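Local atomic coordinates of serine Recombinase (Sulfolobus solfataricus, PDB entry 3LHF), a protein that probably binds DNA and carries out strand exchange as a transposon-encoded serine recombinase, represented here by its resolvase-type N-terminal domain. Residues L6-S11 and V36-G41. The protein carries 1 engineered substitution. Sequence-based numbering, arbitrary orientation.
Sequences LYARVS and VITDIG
L6 O accepts I37 N at 2.8 Å in an almost straight bond, a link between two parallel strands that run 16° apart; on the same face as V10 and I40, L6 CB lies against V36 CG1. Y7 turns to the other face. Its CG stands anti to the backbone N (chi1 177°), which sends the ring forward along its own strand, with one edge turned to I37 and D39: Y7 CD2 meets I37 CG2 at 3.8 Å, and the hydroxyl appears to donate to D39 OD2, a bond left in some doubt because OD2 sits too close to another atom. D39 OD1 takes the amide of G50. A8 N bonds to I37 O at 2.8 Å. R9 packs its CG on D39 CB, then bends at chi3 (47°) so that NH1 points, in the guanidinium plane, at a lone pair of G41 O, 3.1 Å away. NE and NH2 are taken by the carbonyls of R73 and D72, which fixes the rotation of the group. A methionine here would probably leave the carbonyl oxygens of G41, D72 and R73 without this donor, and the end of strand 35-40 less firmly tied to helix 71-74. V10 N reaches D39 O weakly, while V10 O accepts G41 N at 3.2 Å; V10 CG2 faces I40 CG1, and V10 also packs on L19 and Q22 of helix 16-29, while I40 stays exposed. Past the end of the strand, the CA-H of S11 approaches G41 O. Strand 3-10, helix 16-29 and strand 35-40 form a beta-alpha-beta crossover, with 35-40 at the border of the parallel sheet of the resolvase-type domain.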
loop_
_atom_site.group_PDB
_atom_site.type_symbol
_atom_site.label_atom_id
_atom_site.label_comp_id
_atom_site.label_asym_id
_atom_site.label_seq_id
_atom_site.Cartn_x
_atom_site.Cartn_y
_atom_site.Cartn_z
ATOM N N LEU D 6 -20.314 -5.142 3.083
ATOM C CA LEU D 6 -19.908 -4.520 4.292
ATOM C C LEU D 6 -18.597 -5.169 4.719
ATOM O O LEU D 6 -18.571 -6.329 5.032
ATOM C CB LEU D 6 -20.980 -4.754 5.340
ATOM C CG LEU D 6 -22.383 -4.177 5.167
ATOM C CD1 LEU D 6 -23.190 -4.413 6.376
ATOM C CD2 LEU D 6 -22.352 -2.737 4.888
ATOM N N TYR D 7 -17.509 -4.416 4.705
ATOM C CA TYR D 7 -16.212 -4.933 5.106
ATOM C C TYR D 7 -15.709 -4.314 6.375
ATOM O O TYR D 7 -15.594 -3.128 6.479
ATOM C CB TYR D 7 -15.143 -4.746 4.033
ATOM C CG TYR D 7 -13.799 -5.220 4.515
ATOM C CD1 TYR D 7 -12.985 -4.400 5.259
ATOM C CD2 TYR D 7 -13.367 -6.503 4.273
ATOM C CE1 TYR D 7 -11.796 -4.817 5.717
ATOM C CE2 TYR D 7 -12.171 -6.927 4.730
ATOM C CZ TYR D 7 -11.383 -6.075 5.450
ATOM O OH TYR D 7 -10.181 -6.482 5.919
ATOM N N ALA D 8 -15.396 -5.143 7.340
ATOM C CA ALA D 8 -15.016 -4.670 8.640
ATOM C C ALA D 8 -13.782 -5.364 9.163
ATOM O O ALA D 8 -13.581 -6.514 8.907
ATOM C CB ALA D 8 -16.145 -4.838 9.576
ATOM N N ARG D 9 -12.953 -4.626 9.877
ATOM C CA ARG D 9 -11.746 -5.147 10.461
ATOM C C ARG D 9 -11.417 -4.448 11.758
ATOM O O ARG D 9 -11.694 -3.292 11.919
ATOM C CB ARG D 9 -10.597 -4.960 9.489
ATOM C CG ARG D 9 -9.343 -5.595 9.916
ATOM C CD ARG D 9 -8.186 -5.017 9.189
ATOM N NE ARG D 9 -8.221 -3.564 9.164
ATOM C CZ ARG D 9 -7.662 -2.769 10.064
ATOM N NH1 ARG D 9 -7.016 -3.256 11.089
ATOM N NH2 ARG D 9 -7.764 -1.474 9.931
ATOM N N VAL D 10 -10.821 -5.169 12.683
ATOM C CA VAL D 10 -10.200 -4.578 13.835
ATOM C C VAL D 10 -8.871 -5.238 13.982
ATOM O O VAL D 10 -8.675 -6.335 13.527
ATOM C CB VAL D 10 -10.977 -4.756 15.129
ATOM C CG1 VAL D 10 -12.345 -4.194 15.024
ATOM C CG2 VAL D 10 -10.996 -6.172 15.553
ATOM N N SER D 11 -7.947 -4.516 14.587
ATOM C CA SER D 11 -6.571 -4.953 14.715
ATOM C C SER D 11 -6.293 -6.163 15.563
ATOM O O SER D 11 -5.474 -6.961 15.213
ATOM C CB SER D 11 -5.700 -3.801 15.148
ATOM O OG SER D 11 -5.217 -3.160 14.005
ATOM N N VAL D 36 -21.538 -9.835 4.526
ATOM C CA VAL D 36 -20.698 -9.211 5.537
ATOM C C VAL D 36 -19.331 -9.878 5.649
ATOM O O VAL D 36 -19.241 -11.052 5.904
ATOM C CB VAL D 36 -21.392 -9.180 6.901
ATOM C CG1 VAL D 36 -20.697 -8.277 7.818
ATOM C CG2 VAL D 36 -22.775 -8.737 6.754
ATOM N N ILE D 37 -18.273 -9.113 5.448
ATOM C CA ILE D 37 -16.916 -9.637 5.557
ATOM C C ILE D 37 -16.092 -8.915 6.605
ATOM O O ILE D 37 -16.030 -7.723 6.613
ATOM C CB ILE D 37 -16.155 -9.576 4.226
ATOM C CG1 ILE D 37 -16.846 -10.409 3.173
ATOM C CG2 ILE D 37 -14.750 -10.057 4.409
ATOM C CD1 ILE D 37 -16.162 -10.397 1.855
ATOM N N THR D 38 -15.463 -9.672 7.473
ATOM C CA THR D 38 -14.695 -9.129 8.554
ATOM C C THR D 38 -13.330 -9.782 8.640
ATOM O O THR D 38 -13.143 -10.896 8.229
ATOM C CB THR D 38 -15.403 -9.317 9.870
ATOM O OG1 THR D 38 -15.179 -10.633 10.338
ATOM C CG2 THR D 38 -16.844 -9.123 9.712
ATOM N N ASP D 39 -12.370 -9.054 9.166
ATOM C CA ASP D 39 -11.042 -9.565 9.311
ATOM C C ASP D 39 -10.507 -9.219 10.667
ATOM O O ASP D 39 -10.895 -8.241 11.256
ATOM C CB ASP D 39 -10.131 -8.959 8.264
ATOM C CG ASP D 39 -9.958 -9.832 7.076
ATOM O OD1 ASP D 39 -9.425 -10.914 7.229
ATOM O OD2 ASP D 39 -10.344 -9.442 5.984
ATOM N N ILE D 40 -9.615 -10.044 11.164
ATOM C CA ILE D 40 -8.828 -9.669 12.297
ATOM C C ILE D 40 -7.392 -9.644 11.851
ATOM O O ILE D 40 -6.880 -10.578 11.281
ATOM C CB ILE D 40 -9.020 -10.590 13.483
ATOM C CG1 ILE D 40 -10.333 -10.278 14.154
ATOM C CG2 ILE D 40 -7.971 -10.364 14.482
ATOM C CD1 ILE D 40 -11.264 -11.380 14.153
ATOM N N GLY D 41 -6.766 -8.523 12.090
ATOM C CA GLY D 41 -5.379 -8.350 11.803
ATOM C C GLY D 41 -5.246 -6.908 11.508
ATOM O O GLY D 41 -6.228 -6.238 11.401
#